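Local atomic coordinates of alanine glyoxylate transaminase (Thermococcus litoralis, PDB entry 2ZC0), a protein that probably transfers the amino group of alanine to glyoxylate, using pyridoxal 5'-phosphate as cofactor, and forms a homodimer. Residues A[125-137]-A[363-375]. Sequence-based numbering, arbitrary orientation.
Sequences VITENPSYINTLL and VPGKPFYTDESGK. With PMP (4'-deoxy-4'-aminopyridoxal-5'-phosphate), chain F; IMD (imidazole), chain G.
With CG of N129 trans to the backbone N (chi1 -175°), its amide reaches T370 and D371, while CG of F368, trans to its own carbonyl carbon (chi1 -60°), turns one ring face to I133. Asparagine suits its place because one amide both accepts and donates: OD1 takes T370 N at 2.9 Å from above the carbonyl plane, and ND2 gives a nearly straight bond to D371 OD2 (3.1 Å). That oxygen also accepts from S373 N, closing an Asx turn, and from S373 OG. P130, after a cis peptide, lays CB over the centre of the Y369 ring (3.6 Å to the centroid), its compact ring offering C-H groups to the flat face; G374, lacking a side chain, fits against the opposite face. S131 N bonds to F368 O (2.8 Å). Branched, apolar I133 sets CG1 over the F368 face, toward the rim (3.3 Å from CE2), and CG2 against P367. Y132 occupies the N-cap position of helix 133-140, its ring over PMP C3 and its OH accepting from PMP N4A (2.5 Å). An alanine in its place would probably leave that amine without this partner and remove aromatic cover from this side of the pyridine. Polar bonds and CH-pi packing thus tie the loop before strand 377-381 to the turn carrying this cofactor-binding tyrosine.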
ATOM      1  N   VAL A 125      13.592  -7.223   3.282  1.00 28.15           N
ATOM      2  CA  VAL A 125      14.287  -7.064   4.543  1.00 32.32           C
ATOM      3  C   VAL A 125      15.096  -8.341   4.688  1.00 32.65           C
ATOM      4  O   VAL A 125      14.563  -9.438   4.509  1.00 31.58           O
ATOM      5  CB  VAL A 125      13.319  -6.893   5.747  1.00 30.51           C
ATOM      6  CG1 VAL A 125      12.169  -7.829   5.637  1.00 35.20           C
ATOM      7  CG2 VAL A 125      14.063  -7.148   7.033  1.00 31.69           C
ATOM      8  N   ILE A 126      16.391  -8.207   4.961  1.00 34.41           N
ATOM      9  CA  ILE A 126      17.233  -9.381   5.096  1.00 34.56           C
ATOM     10  C   ILE A 126      17.337  -9.811   6.549  1.00 34.17           C
ATOM     11  O   ILE A 126      17.403  -8.983   7.455  1.00 34.54           O
ATOM     12  CB  ILE A 126      18.628  -9.142   4.429  1.00 37.83           C
ATOM     13  CG1 ILE A 126      19.692 -10.065   5.019  1.00 36.96           C
ATOM     14  CG2 ILE A 126      19.026  -7.706   4.553  1.00 44.11           C
ATOM     15  CD1 ILE A 126      20.222  -9.622   6.372  1.00 39.46           C
ATOM     16  N   THR A 127      17.323 -11.123   6.759  1.00 32.52           N
ATOM     17  CA  THR A 127      17.388 -11.712   8.089  1.00 31.63           C
ATOM     18  C   THR A 127      18.331 -12.906   8.055  1.00 32.30           C
ATOM     19  O   THR A 127      18.886 -13.244   7.013  1.00 33.88           O
ATOM     20  CB  THR A 127      16.017 -12.255   8.508  1.00 29.56           C
ATOM     21  OG1 THR A 127      15.688 -13.380   7.682  1.00 24.87           O
ATOM     22  CG2 THR A 127      14.941 -11.190   8.328  1.00 29.83           C
ATOM     23  N   GLU A 128      18.512 -13.545   9.201  1.00 32.73           N
ATOM     24  CA  GLU A 128      19.339 -14.748   9.271  1.00 31.62           C
ATOM     25  C   GLU A 128      18.426 -15.868   8.766  1.00 33.62           C
ATOM     26  O   GLU A 128      17.221 -15.649   8.603  1.00 30.47           O
ATOM     27  CB  GLU A 128      19.761 -15.005  10.726  1.00 28.77           C
ATOM     28  CG  GLU A 128      20.870 -14.075  11.212  1.00 27.65           C
ATOM     29  CD  GLU A 128      20.661 -13.579  12.628  1.00 30.39           C
ATOM     30  OE1 GLU A 128      19.614 -13.886  13.230  1.00 33.28           O
ATOM     31  OE2 GLU A 128      21.547 -12.861  13.143  1.00 29.54           O
ATOM     32  N   ASN A 129      18.990 -17.038   8.467  1.00 33.82           N
ATOM     33  CA  ASN A 129      18.185 -18.188   8.033  1.00 34.25           C
ATOM     34  C   ASN A 129      18.676 -19.404   8.808  1.00 36.16           C
ATOM     35  O   ASN A 129      19.804 -19.864   8.600  1.00 37.22           O
ATOM     36  CB  ASN A 129      18.309 -18.437   6.520  1.00 32.97           C
ATOM     37  CG  ASN A 129      17.375 -19.561   6.028  1.00 33.26           C
ATOM     38  OD1 ASN A 129      16.358 -19.864   6.664  1.00 33.79           O
ATOM     39  ND2 ASN A 129      17.710 -20.162   4.887  1.00 30.78           N
ATOM     40  N   PRO A 130      17.843 -19.927   9.730  1.00 35.84           N
ATOM     41  CA  PRO A 130      16.497 -19.445  10.073  1.00 34.69           C
ATOM     42  C   PRO A 130      16.530 -18.178  10.932  1.00 34.90           C
ATOM     43  O   PRO A 130      17.602 -17.638  11.213  1.00 34.44           O
ATOM     44  CB  PRO A 130      15.917 -20.610  10.855  1.00 34.75           C
ATOM     45  CG  PRO A 130      17.128 -21.038  11.661  1.00 35.77           C
ATOM     46  CD  PRO A 130      18.206 -21.075  10.585  1.00 34.47           C
ATOM     47  N   SER A 131      15.349 -17.716  11.344  1.00 33.33           N
ATOM     48  CA  SER A 131      15.213 -16.534  12.201  1.00 31.25           C
ATOM     49  C   SER A 131      13.945 -16.717  13.044  1.00 32.39           C
ATOM     50  O   SER A 131      13.203 -17.674  12.845  1.00 32.65           O
ATOM     51  CB  SER A 131      15.116 -15.250  11.353  1.00 32.57           C
ATOM     52  OG  SER A 131      14.888 -14.097  12.160  1.00 29.64           O
ATOM     53  N   TYR A 132      13.715 -15.814  13.994  1.00 31.22           N
ATOM     54  CA  TYR A 132      12.543 -15.871  14.881  1.00 32.13           C
ATOM     55  C   TYR A 132      11.261 -15.765  14.038  1.00 31.52           C
ATOM     56  O   TYR A 132      11.022 -14.731  13.427  1.00 30.24           O
ATOM     57  CB  TYR A 132      12.617 -14.710  15.882  1.00 29.75           C
ATOM     58  CG  TYR A 132      11.485 -14.663  16.880  1.00 33.70           C
ATOM     59  CD1 TYR A 132      11.000 -13.436  17.351  1.00 31.18           C
ATOM     60  CD2 TYR A 132      10.878 -15.835  17.336  1.00 30.89           C
ATOM     61  CE1 TYR A 132       9.935 -13.374  18.243  1.00 32.68           C
ATOM     62  CE2 TYR A 132       9.812 -15.789  18.232  1.00 33.35           C
ATOM     63  CZ  TYR A 132       9.344 -14.552  18.679  1.00 35.34           C
ATOM     64  OH  TYR A 132       8.277 -14.497  19.549  1.00 38.97           O
ATOM     65  N   ILE A 133      10.442 -16.820  14.008  1.00 31.26           N
ATOM     66  CA  ILE A 133       9.235 -16.783  13.189  1.00 33.02           C
ATOM     67  C   ILE A 133       8.306 -15.601  13.405  1.00 30.99           C
ATOM     68  O   ILE A 133       7.743 -15.086  12.451  1.00 27.49           O
ATOM     69  CB  ILE A 133       8.382 -18.057  13.313  1.00 34.56           C
ATOM     70  CG1 ILE A 133       8.435 -18.611  14.734  1.00 35.73           C
ATOM     71  CG2 ILE A 133       8.852 -19.068  12.323  1.00 38.64           C
ATOM     72  CD1 ILE A 133       7.676 -17.820  15.732  1.00 38.21           C
ATOM     73  N   ASN A 134       8.132 -15.166  14.641  1.00 29.95           N
ATOM     74  CA  ASN A 134       7.235 -14.057  14.841  1.00 33.38           C
ATOM     75  C   ASN A 134       7.687 -12.786  14.170  1.00 32.05           C
ATOM     76  O   ASN A 134       6.856 -12.018  13.714  1.00 29.86           O
ATOM     77  CB  ASN A 134       6.948 -13.844  16.317  1.00 34.61           C
ATOM     78  CG  ASN A 134       5.676 -14.546  16.730  1.00 39.15           C
ATOM     79  OD1 ASN A 134       5.379 -15.628  16.226  1.00 43.29           O
ATOM     80  ND2 ASN A 134       4.913 -13.944  17.625  1.00 42.09           N
ATOM     81  N   THR A 135       8.997 -12.583  14.058  1.00 32.10           N
ATOM     82  CA  THR A 135       9.457 -11.381  13.388  1.00 29.64           C
ATOM     83  C   THR A 135       9.246 -11.516  11.885  1.00 29.23           C
ATOM     84  O   THR A 135       8.869 -10.551  11.210  1.00 29.49           O
ATOM     85  CB  THR A 135      10.911 -11.091  13.702  1.00 30.18           C
ATOM     86  OG1 THR A 135      11.057 -10.925  15.114  1.00 33.11           O
ATOM     87  CG2 THR A 135      11.382  -9.817  13.003  1.00 28.98           C
ATOM     88  N   LEU A 136       9.453 -12.719  11.360  1.00 27.23           N
ATOM     89  CA  LEU A 136       9.279 -12.935   9.918  1.00 25.86           C
ATOM     90  C   LEU A 136       7.799 -12.727   9.555  1.00 26.15           C
ATOM     91  O   LEU A 136       7.469 -12.120   8.536  1.00 27.40           O
ATOM     92  CB  LEU A 136       9.730 -14.356   9.530  1.00 26.73           C
ATOM     93  CG  LEU A 136      11.208 -14.733   9.786  1.00 30.66           C
ATOM     94  CD1 LEU A 136      11.469 -16.165   9.302  1.00 28.00           C
ATOM     95  CD2 LEU A 136      12.132 -13.762   9.062  1.00 24.08           C
ATOM     96  N   LEU A 137       6.917 -13.248  10.403  1.00 25.26           N
ATOM     97  CA  LEU A 137       5.469 -13.135  10.222  1.00 26.19           C
ATOM     98  C   LEU A 137       5.071 -11.652  10.356  1.00 27.02           C
ATOM     99  O   LEU A 137       4.330 -11.122   9.533  1.00 25.72           O
ATOM    100  CB  LEU A 137       4.752 -13.998  11.280  1.00 24.23           C
ATOM    101  CG  LEU A 137       4.030 -15.314  10.923  1.00 29.08           C
ATOM    102  CD1 LEU A 137       4.570 -15.937   9.661  1.00 26.03           C
ATOM    103  CD2 LEU A 137       4.099 -16.259  12.095  1.00 24.83           C
ATOM    104  N   VAL A 363       8.967 -27.763  19.032  1.00 40.87           N
ATOM    105  CA  VAL A 363       8.543 -26.919  17.905  1.00 41.53           C
ATOM    106  C   VAL A 363       9.181 -27.353  16.572  1.00 41.72           C
ATOM    107  O   VAL A 363      10.397 -27.440  16.465  1.00 42.08           O
ATOM    108  CB  VAL A 363       8.892 -25.417  18.151  1.00 40.53           C
ATOM    109  CG1 VAL A 363       8.418 -24.584  16.985  1.00 39.52           C
ATOM    110  CG2 VAL A 363       8.246 -24.926  19.435  1.00 38.59           C
ATOM    111  N   PRO A 364       8.353 -27.593  15.540  1.00 42.88           N
ATOM    112  CA  PRO A 364       8.667 -28.021  14.168  1.00 45.00           C
ATOM    113  C   PRO A 364       9.939 -27.519  13.461  1.00 47.07           C
ATOM    114  O   PRO A 364      10.435 -28.187  12.537  1.00 51.57           O
ATOM    115  CB  PRO A 364       7.397 -27.659  13.404  1.00 44.04           C
ATOM    116  CG  PRO A 364       6.334 -27.968  14.409  1.00 44.31           C
ATOM    117  CD  PRO A 364       6.898 -27.390  15.693  1.00 43.54           C
ATOM    118  N   GLY A 365      10.457 -26.356  13.848  1.00 44.69           N
ATOM    119  CA  GLY A 365      11.690 -25.858  13.236  1.00 41.07           C
ATOM    120  C   GLY A 365      11.604 -25.278  11.832  1.00 38.73           C
ATOM    121  O   GLY A 365      12.023 -24.144  11.578  1.00 35.59           O
ATOM    122  N   LYS A 366      11.054 -26.059  10.912  1.00 36.82           N
ATOM    123  CA  LYS A 366      10.904 -25.638   9.524  1.00 37.31           C
ATOM    124  C   LYS A 366      10.283 -24.256   9.320  1.00 37.64           C
ATOM    125  O   LYS A 366      10.693 -23.512   8.416  1.00 38.36           O
ATOM    126  CB  LYS A 366      10.055 -26.651   8.759  1.00 36.00           C
ATOM    127  CG  LYS A 366       9.806 -26.252   7.317  1.00 36.77           C
ATOM    128  CD  LYS A 366      11.045 -26.489   6.484  1.00 38.45           C
ATOM    129  CE  LYS A 366      10.915 -25.919   5.091  1.00 39.63           C
ATOM    130  NZ  LYS A 366      11.095 -24.434   5.074  1.00 43.00           N
ATOM    131  N   PRO A 367       9.276 -23.896  10.136  1.00 37.51           N
ATOM    132  CA  PRO A 367       8.627 -22.587   9.993  1.00 38.21           C
ATOM    133  C   PRO A 367       9.567 -21.402  10.196  1.00 37.64           C
ATOM    134  O   PRO A 367       9.303 -20.308   9.702  1.00 39.93           O
ATOM    135  CB  PRO A 367       7.521 -22.638  11.045  1.00 39.98           C
ATOM    136  CG  PRO A 367       7.210 -24.107  11.129  1.00 39.72           C
ATOM    137  CD  PRO A 367       8.585 -24.694  11.163  1.00 37.84           C
ATOM    138  N   PHE A 368      10.670 -21.622  10.906  1.00 36.69           N
ATOM    139  CA  PHE A 368      11.638 -20.557  11.162  1.00 34.52           C
ATOM    140  C   PHE A 368      12.596 -20.255  10.010  1.00 33.87           C
ATOM    141  O   PHE A 368      13.359 -19.298  10.104  1.00 35.53           O
ATOM    142  CB  PHE A 368      12.472 -20.878  12.408  1.00 32.00           C
ATOM    143  CG  PHE A 368      11.669 -21.044  13.665  1.00 29.21           C
ATOM    144  CD1 PHE A 368      10.838 -22.146  13.833  1.00 29.10           C
ATOM    145  CD2 PHE A 368      11.778 -20.119  14.701  1.00 28.20           C
ATOM    146  CE1 PHE A 368      10.133 -22.332  15.012  1.00 24.81           C
ATOM    147  CE2 PHE A 368      11.078 -20.294  15.881  1.00 26.84           C
ATOM    148  CZ  PHE A 368      10.255 -21.405  16.038  1.00 28.22           C
ATOM    149  N   TYR A 369      12.565 -21.053   8.938  1.00 34.68           N
ATOM    150  CA  TYR A 369      13.455 -20.850   7.774  1.00 32.91           C
ATOM    151  C   TYR A 369      12.823 -19.985   6.688  1.00 33.47           C
ATOM    152  O   TYR A 369      11.611 -20.050   6.460  1.00 31.17           O
ATOM    153  CB  TYR A 369      13.878 -22.201   7.166  1.00 33.13           C
ATOM    154  CG  TYR A 369      14.792 -23.003   8.071  1.00 31.47           C
ATOM    155  CD1 TYR A 369      16.161 -23.132   7.786  1.00 32.85           C
ATOM    156  CD2 TYR A 369      14.308 -23.571   9.249  1.00 31.24           C
ATOM    157  CE1 TYR A 369      17.021 -23.799   8.659  1.00 32.52           C
ATOM    158  CE2 TYR A 369      15.161 -24.237  10.130  1.00 35.22           C
ATOM    159  CZ  TYR A 369      16.518 -24.342   9.824  1.00 33.13           C
ATOM    160  OH  TYR A 369      17.360 -24.963  10.706  1.00 34.36           O
ATOM    161  N   THR A 370      13.663 -19.199   6.010  1.00 34.24           N
ATOM    162  CA  THR A 370      13.230 -18.268   4.965  1.00 33.73           C
ATOM    163  C   THR A 370      13.212 -18.890   3.576  1.00 36.24           C
ATOM    164  O   THR A 370      12.860 -18.247   2.583  1.00 34.48           O
ATOM    165  CB  THR A 370      14.130 -16.995   4.966  1.00 36.16           C
ATOM    166  OG1 THR A 370      15.448 -17.312   4.484  1.00 35.97           O
ATOM    167  CG2 THR A 370      14.249 -16.454   6.389  1.00 32.99           C
ATOM    168  N   ASP A 371      13.588 -20.156   3.501  1.00 38.08           N
ATOM    169  CA  ASP A 371      13.578 -20.836   2.226  1.00 40.44           C
ATOM    170  C   ASP A 371      13.107 -22.268   2.433  1.00 41.81           C
ATOM    171  O   ASP A 371      12.423 -22.556   3.411  1.00 41.33           O
ATOM    172  CB  ASP A 371      14.967 -20.754   1.548  1.00 40.39           C
ATOM    173  CG  ASP A 371      16.070 -21.485   2.310  1.00 41.56           C
ATOM    174  OD1 ASP A 371      17.226 -21.390   1.847  1.00 41.80           O
ATOM    175  OD2 ASP A 371      15.813 -22.145   3.341  1.00 41.04           O
ATOM    176  N   GLU A 372      13.460 -23.170   1.529  1.00 45.32           N
ATOM    177  CA  GLU A 372      13.007 -24.548   1.662  1.00 48.03           C
ATOM    178  C   GLU A 372      13.844 -25.427   2.573  1.00 47.81           C
ATOM    179  O   GLU A 372      13.647 -26.639   2.611  1.00 49.54           O
ATOM    180  CB  GLU A 372      12.888 -25.181   0.279  1.00 50.29           C
ATOM    181  CG  GLU A 372      11.448 -25.473  -0.135  1.00 56.50           C
ATOM    182  CD  GLU A 372      10.465 -24.408   0.344  1.00 59.78           C
ATOM    183  OE1 GLU A 372      10.014 -24.485   1.512  1.00 59.99           O
ATOM    184  OE2 GLU A 372      10.157 -23.488  -0.447  1.00 61.99           O
ATOM    185  N   SER A 373      14.757 -24.816   3.320  1.00 47.12           N
ATOM    186  CA  SER A 373      15.617 -25.558   4.239  1.00 46.43           C
ATOM    187  C   SER A 373      14.946 -25.739   5.596  1.00 43.93           C
ATOM    188  O   SER A 373      13.902 -25.152   5.863  1.00 42.91           O
ATOM    189  CB  SER A 373      16.940 -24.814   4.451  1.00 46.27           C
ATOM    190  OG  SER A 373      17.562 -24.501   3.221  1.00 49.38           O
ATOM    191  N   GLY A 374      15.560 -26.563   6.441  1.00 43.58           N
ATOM    192  CA  GLY A 374      15.048 -26.790   7.782  1.00 43.10           C
ATOM    193  C   GLY A 374      13.992 -27.856   7.983  1.00 42.85           C
ATOM    194  O   GLY A 374      13.509 -28.036   9.098  1.00 42.33           O
ATOM    195  N   LYS A 375      13.626 -28.567   6.924  1.00 44.44           N
ATOM    196  CA  LYS A 375      12.605 -29.614   7.023  1.00 46.56           C
ATOM    197  C   LYS A 375      12.788 -30.584   8.184  1.00 46.09           C
ATOM    198  O   LYS A 375      11.808 -31.077   8.751  1.00 46.42           O
ATOM    199  CB  LYS A 375      12.548 -30.429   5.736  1.00 47.85           C
ATOM    200  CG  LYS A 375      11.414 -31.448   5.721  1.00 51.93           C
ATOM    201  CD  LYS A 375      11.490 -32.346   4.492  1.00 55.10           C
ATOM    202  CE  LYS A 375      10.299 -33.297   4.408  1.00 56.79           C
ATOM    203  NZ  LYS A 375       8.996 -32.569   4.270  1.00 57.53           N
TER
HETATM  204  N1  PMP F 409      12.779 -11.443  19.973  1.00 61.96           N
HETATM  205  C2  PMP F 409      13.095 -12.757  20.017  1.00 61.40           C
HETATM  206  C2A PMP F 409      14.304 -13.204  19.193  1.00 59.78           C
HETATM  207  C3  PMP F 409      12.342 -13.672  20.800  1.00 60.96           C
HETATM  208  O3  PMP F 409      12.695 -15.015  20.819  1.00 59.18           O
HETATM  209  C4  PMP F 409      11.212 -13.179  21.554  1.00 61.56           C
HETATM  210  C4A PMP F 409      10.401 -14.177  22.402  1.00 61.44           C
HETATM  211  N4A PMP F 409       9.005 -14.297  21.982  1.00 66.22           N
HETATM  212  C5  PMP F 409      10.896 -11.672  21.463  1.00 60.83           C
HETATM  213  C6  PMP F 409      11.718 -10.854  20.651  1.00 61.04           C
HETATM  214  C5A PMP F 409       9.724 -11.017  22.217  1.00 58.98           C
HETATM  215  O4P PMP F 409       9.918 -11.093  23.306  1.00 56.06           O
HETATM  216  P   PMP F 409       8.717 -10.333  24.184  1.00 48.16           P
HETATM  217  O1P PMP F 409       9.173  -8.767  25.151  1.00 57.73           O
HETATM  218  O2P PMP F 409       8.175 -11.626  25.484  1.00 56.02           O
HETATM  219  O3P PMP F 409       7.265  -9.900  23.186  1.00 56.25           O
HETATM  220  N1  IMD G 410       8.422 -18.524   7.912  1.00 45.60           N
HETATM  221  C2  IMD G 410       8.815 -17.959   6.776  1.00 44.36           C
HETATM  222  N3  IMD G 410       8.228 -16.773   6.668  1.00 44.42           N
HETATM  223  C4  IMD G 410       7.447 -16.586   7.761  1.00 44.60           C
HETATM  224  C5  IMD G 410       7.568 -17.681   8.540  1.00 44.49           C